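Local structure of PEPTIDE N-myristoyltransferase (Saccharomyces cerevisiae, 1IIC) at residues A[244-247]-A[248-251]. The protein catalyses transfer of the myristoyl group from myristoyl-CoA to the N-terminal glycine of protein substrates. Sequence-based numbering, arbitrary orientation.
Sequences KRYQ and SRFE
The C-terminal end of helix 236-247 unwinds here into a type I beta turn, Q247 to F250, that leads to strand 252-254. S248 N still makes the helical bond to K244 O, at 3.1 Å. F250 N closes the turn on Q247 O at 2.9 Å. S248 OG donates a short hydrogen bond to R245 O, 2.5 Å. With R249 CG between the backbone N and the carbonyl carbon (chi1 72°) and a bend at chi3, R249 NE reaches Y246 O at 3.0 Å. R249 N donates to the same oxygen from the opposite face of the carbonyl plane. The guanidinium lies over the rim of one Y246 ring face, planes 29° apart; Y246 CE2 sits over the guanidinium centre, 3.4 Å from R249 CZ. F250 meets the ring obliquely, through CE1 at 3.6 Å from Y246 CE1. R249 NH2 also forms a salt bridge with D325. Replacing R249 by alanine would probably cost D325 this salt bridge, take the NE donor from Y246 O and uncover the rim of the Y246 ring. F250 N bonds Q247 O and not Y246 O, so R249 N and NE probably satisfy that carbonyl in its place.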
# COMPACT_ATOMS: atom_id res chain seq x y z
N LYS A 244 17.42 0.62 -4.25
CA LYS A 244 17.40 1.80 -5.11
C LYS A 244 17.76 1.44 -6.54
O LYS A 244 17.15 1.94 -7.49
CB LYS A 244 18.40 2.84 -4.58
CG LYS A 244 18.66 3.98 -5.55
CD LYS A 244 19.65 5.01 -4.99
CE LYS A 244 19.93 6.12 -6.01
NZ LYS A 244 20.83 7.19 -5.48
N ARG A 245 18.76 0.59 -6.69
CA ARG A 245 19.21 0.17 -8.00
C ARG A 245 18.09 -0.55 -8.74
O ARG A 245 17.75 -0.20 -9.87
CB ARG A 245 20.43 -0.74 -7.84
CG ARG A 245 21.50 -0.55 -8.88
CD ARG A 245 21.02 -0.93 -10.27
NE ARG A 245 21.91 -1.91 -10.88
CZ ARG A 245 23.22 -1.73 -11.02
NH1 ARG A 245 23.79 -0.61 -10.59
NH2 ARG A 245 23.97 -2.69 -11.57
N TYR A 246 17.53 -1.57 -8.09
CA TYR A 246 16.44 -2.34 -8.70
C TYR A 246 15.25 -1.44 -9.05
O TYR A 246 14.77 -1.46 -10.18
CB TYR A 246 16.02 -3.47 -7.75
CG TYR A 246 14.82 -4.25 -8.23
CD1 TYR A 246 13.55 -3.96 -7.75
CD2 TYR A 246 14.95 -5.22 -9.22
CE1 TYR A 246 12.43 -4.60 -8.25
CE2 TYR A 246 13.83 -5.86 -9.73
CZ TYR A 246 12.57 -5.55 -9.24
OH TYR A 246 11.46 -6.16 -9.76
N GLN A 247 14.81 -0.63 -8.08
CA GLN A 247 13.68 0.31 -8.20
C GLN A 247 13.76 1.31 -9.33
O GLN A 247 12.72 1.78 -9.82
CB GLN A 247 13.57 1.16 -6.94
CG GLN A 247 12.59 0.71 -5.92
CD GLN A 247 11.81 1.87 -5.35
OE1 GLN A 247 12.38 2.92 -5.02
NE2 GLN A 247 10.52 1.69 -5.23
N SER A 248 14.98 1.70 -9.68
CA SER A 248 15.21 2.69 -10.73
C SER A 248 14.58 2.30 -12.05
O SER A 248 14.44 3.14 -12.93
CB SER A 248 16.71 2.92 -10.92
OG SER A 248 17.34 1.76 -11.44
N ARG A 249 14.19 1.04 -12.20
CA ARG A 249 13.58 0.58 -13.44
C ARG A 249 12.13 1.07 -13.58
O ARG A 249 11.63 1.23 -14.68
CB ARG A 249 13.59 -0.95 -13.51
CG ARG A 249 12.61 -1.63 -12.56
CD ARG A 249 12.81 -3.13 -12.61
NE ARG A 249 14.22 -3.46 -12.36
CZ ARG A 249 14.79 -4.61 -12.71
NH1 ARG A 249 14.08 -5.55 -13.32
NH2 ARG A 249 16.07 -4.81 -12.45
N PHE A 250 11.48 1.28 -12.44
CA PHE A 250 10.09 1.72 -12.44
C PHE A 250 9.96 3.23 -12.73
O PHE A 250 10.92 3.99 -12.56
CB PHE A 250 9.45 1.36 -11.09
CG PHE A 250 9.55 -0.12 -10.75
CD1 PHE A 250 10.17 -0.54 -9.57
CD2 PHE A 250 9.05 -1.09 -11.62
CE1 PHE A 250 10.30 -1.91 -9.26
CE2 PHE A 250 9.17 -2.45 -11.33
CZ PHE A 250 9.79 -2.86 -10.15
N GLU A 251 8.78 3.66 -13.17
CA GLU A 251 8.56 5.07 -13.47
C GLU A 251 7.93 5.86 -12.33
O GLU A 251 8.04 7.08 -12.29
CB GLU A 251 7.73 5.21 -14.75
CG GLU A 251 8.45 4.67 -16.00
CD GLU A 251 7.61 4.76 -17.25
OE1 GLU A 251 6.37 4.68 -17.14
OE2 GLU A 251 8.17 4.90 -18.36